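Local atomic coordinates of protein-glutamine gamma-glutamyltransferase 2 (Pagrus major, PDB entry 1G0D), a protein that probably catalyses the calcium-dependent cross-linking of peptide-bound glutamine to the amino group of lysine or to other primary amines, releasing ammonia. Residues D186-V191 with L283-I288; D193-A198 with E203-H208; D211-G216 with R341-E346. All blocks are in the same frame, centred on the assembly; numbering follows the deposited sequence.

Interaction 1: residues D186-V191 with L283-I288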
loop_
_atom_site.group_PDB
_atom_site.type_symbol
_atom_site.label_atom_id
_atom_site.label_comp_id
_atom_site.label_asym_id
_atom_site.label_seq_id
_atom_site.Cartn_x
_atom_site.Cartn_y
_atom_site.Cartn_z
ATOM N N ASP A 186 -8.057 -9.950 14.230
ATOM C CA ASP A 186 -7.300 -10.784 15.138
ATOM C C ASP A 186 -5.865 -10.992 14.690
ATOM O O ASP A 186 -4.952 -11.060 15.535
ATOM C CB ASP A 186 -7.991 -12.107 15.261
ATOM C CG ASP A 186 -9.381 -11.960 15.738
ATOM O OD1 ASP A 186 -9.576 -12.285 16.917
ATOM O OD2 ASP A 186 -10.265 -11.527 14.951
ATOM N N ILE A 187 -5.675 -11.119 13.373
ATOM C CA ILE A 187 -4.343 -11.298 12.797
ATOM C C ILE A 187 -3.547 -9.991 12.896
ATOM O O ILE A 187 -2.320 -10.001 13.010
ATOM C CB ILE A 187 -4.387 -11.671 11.306
ATOM C CG1 ILE A 187 -5.083 -13.016 11.091
ATOM C CG2 ILE A 187 -2.990 -11.786 10.798
ATOM C CD1 ILE A 187 -5.621 -13.236 9.693
ATOM N N CYS A 188 -4.235 -8.855 12.826
ATOM C CA CYS A 188 -3.547 -7.588 12.927
ATOM C C CYS A 188 -2.865 -7.521 14.285
ATOM O O CYS A 188 -1.697 -7.180 14.324
ATOM C CB CYS A 188 -4.515 -6.434 12.730
ATOM S SG CYS A 188 -4.977 -6.206 11.017
ATOM N N PHE A 189 -3.564 -7.857 15.380
ATOM C CA PHE A 189 -2.965 -7.866 16.738
ATOM C C PHE A 189 -1.912 -8.961 16.873
ATOM O O PHE A 189 -1.062 -8.889 17.744
ATOM C CB PHE A 189 -4.020 -8.075 17.838
ATOM C CG PHE A 189 -4.835 -6.839 18.143
ATOM C CD1 PHE A 189 -6.188 -6.782 17.814
ATOM C CD2 PHE A 189 -4.225 -5.696 18.648
ATOM C CE1 PHE A 189 -6.918 -5.600 17.970
ATOM C CE2 PHE A 189 -4.947 -4.509 18.809
ATOM C CZ PHE A 189 -6.296 -4.456 18.466
ATOM N N GLU A 190 -1.970 -9.968 16.004
ATOM C CA GLU A 190 -0.995 -11.063 15.995
ATOM C C GLU A 190 0.334 -10.566 15.405
ATOM O O GLU A 190 1.427 -10.982 15.794
ATOM C CB GLU A 190 -1.531 -12.204 15.140
ATOM C CG GLU A 190 -0.906 -13.526 15.479
ATOM C CD GLU A 190 -1.291 -14.651 14.538
ATOM O OE1 GLU A 190 -0.732 -15.742 14.739
ATOM O OE2 GLU A 190 -2.121 -14.471 13.612
ATOM N N VAL A 191 0.234 -9.685 14.421
ATOM C CA VAL A 191 1.418 -9.108 13.813
ATOM C C VAL A 191 2.104 -8.262 14.894
ATOM O O VAL A 191 3.322 -8.207 14.978
ATOM C CB VAL A 191 1.037 -8.180 12.623
ATOM C CG1 VAL A 191 2.276 -7.481 12.084
ATOM C CG2 VAL A 191 0.372 -8.994 11.516
ATOM N N LEU A 283 -3.423 -1.137 9.111
ATOM C CA LEU A 283 -3.538 0.117 9.833
ATOM C C LEU A 283 -5.021 0.591 9.747
ATOM O O LEU A 283 -5.632 0.995 10.747
ATOM C CB LEU A 283 -2.522 1.116 9.252
ATOM C CG LEU A 283 -1.056 0.661 9.440
ATOM C CD1 LEU A 283 -0.174 1.400 8.478
ATOM C CD2 LEU A 283 -0.579 0.899 10.866
ATOM N N ARG A 284 -5.622 0.500 8.567
ATOM C CA ARG A 284 -7.031 0.859 8.453
ATOM C C ARG A 284 -7.789 0.008 9.487
ATOM O O ARG A 284 -8.523 0.533 10.292
ATOM C CB ARG A 284 -7.531 0.596 7.041
ATOM C CG ARG A 284 -7.409 1.818 6.193
ATOM C CD ARG A 284 -8.134 1.706 4.875
ATOM N NE ARG A 284 -7.633 2.737 3.954
ATOM C CZ ARG A 284 -8.143 2.972 2.751
ATOM N NH1 ARG A 284 -9.167 2.245 2.327
ATOM N NH2 ARG A 284 -7.657 3.935 1.971
ATOM N N CYS A 285 -7.567 -1.303 9.509
ATOM C CA CYS A 285 -8.234 -2.170 10.495
ATOM C C CYS A 285 -8.029 -1.719 11.941
ATOM O O CYS A 285 -8.968 -1.699 12.703
ATOM C CB CYS A 285 -7.751 -3.615 10.378
ATOM S SG CYS A 285 -8.800 -4.826 11.249
ATOM N N LEU A 286 -6.814 -1.365 12.338
ATOM C CA LEU A 286 -6.593 -0.952 13.717
ATOM C C LEU A 286 -7.170 0.427 13.970
ATOM O O LEU A 286 -7.271 0.860 15.116
ATOM C CB LEU A 286 -5.099 -0.971 14.061
ATOM C CG LEU A 286 -4.476 -2.368 13.987
ATOM C CD1 LEU A 286 -3.068 -2.364 14.575
ATOM C CD2 LEU A 286 -5.317 -3.362 14.743
ATOM N N GLY A 287 -7.522 1.141 12.910
ATOM C CA GLY A 287 -8.110 2.452 13.119
ATOM C C GLY A 287 -7.287 3.665 12.745
ATOM O O GLY A 287 -7.702 4.809 12.988
ATOM N N ILE A 288 -6.126 3.469 12.150
ATOM C CA ILE A 288 -5.333 4.637 11.794
ATOM C C ILE A 288 -5.627 4.983 10.349
ATOM O O ILE A 288 -5.449 4.151 9.476
ATOM C CB ILE A 288 -3.811 4.361 11.981
ATOM C CG1 ILE A 288 -3.532 3.918 13.429
ATOM C CG2 ILE A 288 -3.012 5.597 11.684
ATOM C CD1 ILE A 288 -2.047 3.676 13.758
#
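C188 and F189 on helix 184-193 close over C285 and L286 near the C-terminal end of helix 272-286, and these four buried residues make up nearly the whole contact. The tight part centres on L286 CD2, which lies 3.8 Å from C188 CB and also sits above one face of the F189 ring, 4.2 Å from the centroid and 19° off the ring normal, a CH-pi contact displaced toward the rim. The ring atom nearest L286 CD2 is F189 CZ, at 4.0 Å. Beside it the two cysteines meet: C188 SG packs on C285 CB at 3.8 Å. C285 SG is anti to its own backbone N (chi1 -165°), which places it 4.1 Å from C188 SG, too far for a disulfide.

The solvent side is marked by D186 and E190, both partly exposed, which make no contact with 283-288. D186 makes a salt bridge with R31 and E190 bonds to S260, while I187 and V191 are buried against other helices. Just past L286 the chain turns off at G287, whose phi of 110° marks a Schellman motif, closed by I288 N to L283 O at 2.9 Å. Helix 272-286 begins with the active-site C272, so this is packing of a flanking helix against the far end of the central, cysteine-bearing helix of the papain-like transglutaminase core.

Interaction 2: residues D193-A198 with E203-H208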
loop_
_atom_site.group_PDB
_atom_site.type_symbol
_atom_site.label_atom_id
_atom_site.label_comp_id
_atom_site.label_asym_id
_atom_site.label_seq_id
_atom_site.Cartn_x
_atom_site.Cartn_y
_atom_site.Cartn_z
ATOM N N ASP A 193 1.919 -8.856 18.034
ATOM C CA ASP A 193 2.378 -9.805 19.063
ATOM C C ASP A 193 3.625 -10.603 18.730
ATOM O O ASP A 193 4.239 -11.192 19.615
ATOM C CB ASP A 193 1.271 -10.808 19.401
ATOM C CG ASP A 193 0.094 -10.180 20.141
ATOM O OD1 ASP A 193 -0.957 -10.854 20.257
ATOM O OD2 ASP A 193 0.209 -9.023 20.603
ATOM N N ASN A 194 3.989 -10.622 17.458
ATOM C CA ASN A 194 5.145 -11.382 16.996
ATOM C C ASN A 194 6.324 -10.518 16.637
ATOM O O ASN A 194 7.293 -10.982 16.011
ATOM C CB ASN A 194 4.747 -12.219 15.790
ATOM C CG ASN A 194 3.922 -13.399 16.184
ATOM O OD1 ASN A 194 4.463 -14.378 16.658
ATOM N ND2 ASN A 194 2.609 -13.314 16.019
ATOM N N SER A 195 6.246 -9.257 17.020
ATOM C CA SER A 195 7.330 -8.367 16.703
ATOM C C SER A 195 8.432 -8.531 17.731
ATOM O O SER A 195 8.213 -8.991 18.849
ATOM C CB SER A 195 6.850 -6.909 16.649
ATOM O OG SER A 195 6.686 -6.323 17.938
ATOM N N PRO A 196 9.650 -8.175 17.343
ATOM C CA PRO A 196 10.813 -8.268 18.224
ATOM C C PRO A 196 10.568 -7.699 19.604
ATOM O O PRO A 196 10.946 -8.297 20.619
ATOM C CB PRO A 196 11.875 -7.487 17.478
ATOM C CG PRO A 196 11.499 -7.697 16.027
ATOM C CD PRO A 196 10.012 -7.713 15.992
ATOM N N ALA A 197 9.934 -6.538 19.638
ATOM C CA ALA A 197 9.670 -5.858 20.902
ATOM C C ALA A 197 8.755 -6.626 21.805
ATOM O O ALA A 197 8.957 -6.664 23.015
ATOM C CB ALA A 197 9.073 -4.510 20.640
ATOM N N ALA A 198 7.725 -7.210 21.215
ATOM C CA ALA A 198 6.751 -7.951 21.979
ATOM C C ALA A 198 7.392 -9.240 22.483
ATOM O O ALA A 198 7.068 -9.735 23.580
ATOM C CB ALA A 198 5.518 -8.243 21.098
ATOM N N GLU A 203 5.352 -6.662 28.094
ATOM C CA GLU A 203 4.703 -5.617 28.890
ATOM C C GLU A 203 5.022 -4.189 28.430
ATOM O O GLU A 203 4.130 -3.351 28.293
ATOM C CB GLU A 203 5.099 -5.772 30.348
ATOM C CG GLU A 203 4.387 -4.813 31.248
ATOM C CD GLU A 203 5.099 -4.635 32.542
ATOM O OE1 GLU A 203 4.425 -4.554 33.589
ATOM O OE2 GLU A 203 6.341 -4.573 32.502
ATOM N N MET A 204 6.294 -3.900 28.211
ATOM C CA MET A 204 6.662 -2.585 27.721
ATOM C C MET A 204 6.014 -2.379 26.351
ATOM O O MET A 204 5.481 -1.318 26.076
ATOM C CB MET A 204 8.177 -2.484 27.610
ATOM C CG MET A 204 8.749 -1.098 27.394
ATOM S SD MET A 204 10.575 -1.217 27.192
ATOM C CE MET A 204 10.930 0.358 26.399
ATOM N N ASP A 205 6.051 -3.394 25.498
ATOM C CA ASP A 205 5.441 -3.294 24.178
ATOM C C ASP A 205 3.949 -2.988 24.305
ATOM O O ASP A 205 3.425 -2.162 23.564
ATOM C CB ASP A 205 5.604 -4.597 23.400
ATOM C CG ASP A 205 4.760 -4.633 22.129
ATOM O OD1 ASP A 205 4.985 -3.781 21.234
ATOM O OD2 ASP A 205 3.871 -5.512 22.012
ATOM N N ILE A 206 3.254 -3.653 25.230
ATOM C CA ILE A 206 1.828 -3.392 25.386
ATOM C C ILE A 206 1.605 -1.943 25.808
ATOM O O ILE A 206 0.702 -1.239 25.318
ATOM C CB ILE A 206 1.181 -4.366 26.417
ATOM C CG1 ILE A 206 0.996 -5.738 25.769
ATOM C CG2 ILE A 206 -0.205 -3.888 26.839
ATOM C CD1 ILE A 206 0.407 -6.796 26.690
ATOM N N GLU A 207 2.455 -1.479 26.702
ATOM C CA GLU A 207 2.310 -0.128 27.178
ATOM C C GLU A 207 2.518 0.896 26.066
ATOM O O GLU A 207 2.032 2.013 26.148
ATOM C CB GLU A 207 3.276 0.077 28.343
ATOM C CG GLU A 207 3.105 -1.004 29.431
ATOM C CD GLU A 207 3.846 -0.703 30.721
ATOM O OE1 GLU A 207 5.083 -0.544 30.679
ATOM O OE2 GLU A 207 3.188 -0.642 31.782
ATOM N N HIS A 208 3.206 0.507 24.999
ATOM C CA HIS A 208 3.477 1.428 23.898
ATOM C C HIS A 208 2.427 1.378 22.804
ATOM O O HIS A 208 2.468 2.172 21.855
ATOM C CB HIS A 208 4.823 1.082 23.279
ATOM C CG HIS A 208 5.989 1.577 24.063
ATOM N ND1 HIS A 208 6.304 1.100 25.318
ATOM C CD2 HIS A 208 6.882 2.557 23.802
ATOM C CE1 HIS A 208 7.338 1.764 25.795
ATOM N NE2 HIS A 208 7.710 2.654 24.893
HETATM O O HOH W 1 4.585 -5.005 18.623
#
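D205 reaches from helix 202-208 toward A197 and A198 of helix 196-200, two short consecutive helices in which S195 holds the N-cap position of the first. The carboxylate is carried across by a chi1 of 169°, CG lying anti to the backbone N. D205 OD2 rests on A198 CB at 3.3 Å, whereas D205 OD1 faces A197 CB at 4.2 Å, so each oxygen faces a different alanine methyl. Closer to the capping residue, one water joins the helices: it accepts from S195 OG at 2.6 Å and donates to D205 OD1 at 2.9 Å. OD1 probably also hydrogen-bonds the hydroxyl of Y214. OD2 pairs with R209, and this arginine also makes a salt bridge with D193, which probably eases the approach of the two carboxylates, 5.3 Å apart between D193 OD2 and D205 OD2. With an alanine here, R209 would probably lose one of its carboxylate mates and the water its link to the second helix, leaving the Y214 hydroxyl without this partner. Elsewhere on helix 202-208, E203, I206 and E207 touch V68 of strand 68-72. H208 folds back along its own helix, where its ND1 donates to M204 O at 2.7 Å, from above the carbonyl plane.

Interaction 3: residues D211-G216 with R341-E346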
loop_
_atom_site.group_PDB
_atom_site.type_symbol
_atom_site.label_atom_id
_atom_site.label_comp_id
_atom_site.label_asym_id
_atom_site.label_seq_id
_atom_site.Cartn_x
_atom_site.Cartn_y
_atom_site.Cartn_z
ATOM N N ASP A 211 0.179 4.393 21.272
ATOM C CA ASP A 211 0.788 5.378 20.427
ATOM C C ASP A 211 0.662 5.111 18.938
ATOM O O ASP A 211 1.221 4.142 18.422
ATOM C CB ASP A 211 2.255 5.424 20.826
ATOM C CG ASP A 211 3.013 6.548 20.166
ATOM O OD1 ASP A 211 4.206 6.663 20.481
ATOM O OD2 ASP A 211 2.448 7.306 19.349
ATOM N N PRO A 212 -0.043 5.982 18.211
ATOM C CA PRO A 212 -0.105 5.648 16.792
ATOM C C PRO A 212 1.255 5.653 16.073
ATOM O O PRO A 212 1.400 4.931 15.086
ATOM C CB PRO A 212 -1.088 6.675 16.216
ATOM C CG PRO A 212 -1.090 7.765 17.166
ATOM C CD PRO A 212 -0.790 7.204 18.521
ATOM N N VAL A 213 2.227 6.451 16.553
ATOM C CA VAL A 213 3.575 6.543 15.944
ATOM C C VAL A 213 4.306 5.213 16.101
ATOM O O VAL A 213 4.869 4.678 15.155
ATOM C CB VAL A 213 4.472 7.669 16.592
ATOM C CG1 VAL A 213 5.939 7.496 16.162
ATOM C CG2 VAL A 213 4.000 9.071 16.160
ATOM N N TYR A 214 4.275 4.682 17.313
ATOM C CA TYR A 214 4.902 3.421 17.645
ATOM C C TYR A 214 4.264 2.260 16.880
ATOM O O TYR A 214 4.951 1.484 16.229
ATOM C CB TYR A 214 4.755 3.203 19.138
ATOM C CG TYR A 214 5.186 1.848 19.610
ATOM C CD1 TYR A 214 6.490 1.630 20.032
ATOM C CD2 TYR A 214 4.295 0.771 19.625
ATOM C CE1 TYR A 214 6.893 0.384 20.447
ATOM C CE2 TYR A 214 4.689 -0.489 20.040
ATOM C CZ TYR A 214 5.988 -0.677 20.443
ATOM O OH TYR A 214 6.407 -1.935 20.793
ATOM N N VAL A 215 2.952 2.131 16.953
ATOM C CA VAL A 215 2.249 1.068 16.267
ATOM C C VAL A 215 2.391 1.159 14.730
ATOM O O VAL A 215 2.421 0.140 14.033
ATOM C CB VAL A 215 0.761 1.127 16.679
ATOM C CG1 VAL A 215 -0.080 0.209 15.831
ATOM C CG2 VAL A 215 0.638 0.767 18.135
ATOM N N GLY A 216 2.463 2.377 14.202
ATOM C CA GLY A 216 2.594 2.552 12.769
ATOM C C GLY A 216 3.994 2.133 12.335
ATOM O O GLY A 216 4.179 1.497 11.294
ATOM N N ARG A 341 1.869 14.363 15.652
ATOM C CA ARG A 341 3.210 14.005 16.102
ATOM C C ARG A 341 3.633 14.774 17.321
ATOM O O ARG A 341 4.385 15.744 17.244
ATOM C CB ARG A 341 4.244 14.238 14.985
ATOM C CG ARG A 341 4.053 13.382 13.765
ATOM C CD ARG A 341 4.146 11.893 14.088
ATOM N NE ARG A 341 5.446 11.479 14.612
ATOM C CZ ARG A 341 6.533 11.256 13.873
ATOM N NH1 ARG A 341 7.668 10.879 14.451
ATOM N NH2 ARG A 341 6.489 11.420 12.567
ATOM N N GLU A 342 3.155 14.331 18.462
ATOM C CA GLU A 342 3.518 14.987 19.683
ATOM C C GLU A 342 4.985 14.735 20.019
ATOM O O GLU A 342 5.562 15.388 20.884
ATOM C CB GLU A 342 2.597 14.493 20.772
ATOM C CG GLU A 342 1.180 14.891 20.509
ATOM C CD GLU A 342 0.353 14.912 21.770
ATOM O OE1 GLU A 342 -0.890 14.981 21.643
ATOM O OE2 GLU A 342 0.941 14.851 22.880
ATOM N N ASP A 343 5.604 13.794 19.323
ATOM C CA ASP A 343 7.011 13.507 19.573
ATOM C C ASP A 343 7.969 14.454 18.831
ATOM O O ASP A 343 9.178 14.310 18.945
ATOM C CB ASP A 343 7.327 12.047 19.201
ATOM C CG ASP A 343 7.064 11.731 17.739
ATOM O OD1 ASP A 343 6.066 12.230 17.191
ATOM O OD2 ASP A 343 7.854 10.971 17.140
ATOM N N LEU A 344 7.434 15.417 18.088
ATOM C CA LEU A 344 8.263 16.339 17.331
ATOM C C LEU A 344 7.750 17.770 17.425
ATOM O O LEU A 344 6.642 18.024 17.880
ATOM C CB LEU A 344 8.293 15.976 15.839
ATOM C CG LEU A 344 8.113 14.585 15.236
ATOM C CD1 LEU A 344 7.734 14.712 13.762
ATOM C CD2 LEU A 344 9.378 13.782 15.391
ATOM N N PRO A 345 8.561 18.733 16.985
ATOM C CA PRO A 345 8.155 20.130 17.020
ATOM C C PRO A 345 6.790 20.384 16.382
ATOM O O PRO A 345 6.256 19.545 15.645
ATOM C CB PRO A 345 9.267 20.828 16.251
ATOM C CG PRO A 345 10.424 20.004 16.523
ATOM C CD PRO A 345 9.933 18.601 16.484
ATOM N N GLU A 346 6.246 21.562 16.695
ATOM C CA GLU A 346 4.965 22.040 16.200
ATOM C C GLU A 346 5.012 22.014 14.697
ATOM O O GLU A 346 6.002 22.432 14.124
ATOM C CB GLU A 346 4.760 23.497 16.642
ATOM C CG GLU A 346 3.319 23.900 16.953
ATOM C CD GLU A 346 3.006 23.895 18.471
ATOM O OE1 GLU A 346 2.761 22.797 19.046
ATOM O OE2 GLU A 346 3.002 24.995 19.088
#
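V213, in the first turn of helix 212-223, presses both methyls against R341 and D343 of the hairpin loop that joins antiparallel strands 329-339 and 350-355. The loop opens with a type I beta turn running from R341 to L344. R341 comes first and lies across V213 at about a right angle. Its chain is bent twice, at chi2 (-60°) and chi3 (-62°), and the fold brings R341 NE to 3.2 Å and R341 CD to 3.5 Å from V213 CG2, a close fit; the methyl approaches the guanidinium obliquely. The bend also turns the group back toward its own loop. NH2 bonds to Q352 on the returning strand.

E342 follows at an exposed corner of the turn. D343 then points back at V213 from the opposite direction, and R341 grips its carboxylate side-on: R341 NE donates to D343 OD1 at 2.8 Å and, more nearly straight, R341 NH1 to D343 OD2 at 2.7 Å. Each oxygen uses its syn lone pair, which fixes the two flat groups relative to one another. D343 OD2 has a second charged partner in K384, while R341 NH1 also bonds to K384 O, so the polar ends of both groups are engaged. V213 CG2 lies 3.9 Å from D343 OD1, so the methyl rests against the bonded pair at van der Waals range.

L344 closes the turn, its N bonded to R341 O, and lays CD1 3.6 Å above the centre of the R341 guanidinium plane. From P345 the loop leaves the helix. At that helix's N-cap, D211 OD2 receives V213 N at 2.9 Å from 61° out of the carboxylate plane.

Following the chain, helix 184-193 opens interaction 1, and the two short helices after it close interaction 2 almost at once, with four residues between the segments. Helix 212-223 then opens interaction 3. Interaction 1 closes only when helix 272-286 ends, so interaction 2 is nested inside its loop; interaction 3 closes later, in the 341-346 hairpin, and therefore crosses interaction 1. Helix 212-223 is the shared element: P212, V215 and G216 pack on I288, L286 and L283 of interaction 1, and Y214 meets D205 and A197 of interaction 2. Together they tie the helices before the catalytic cysteine to its helix and to the strands bearing H332 and D355.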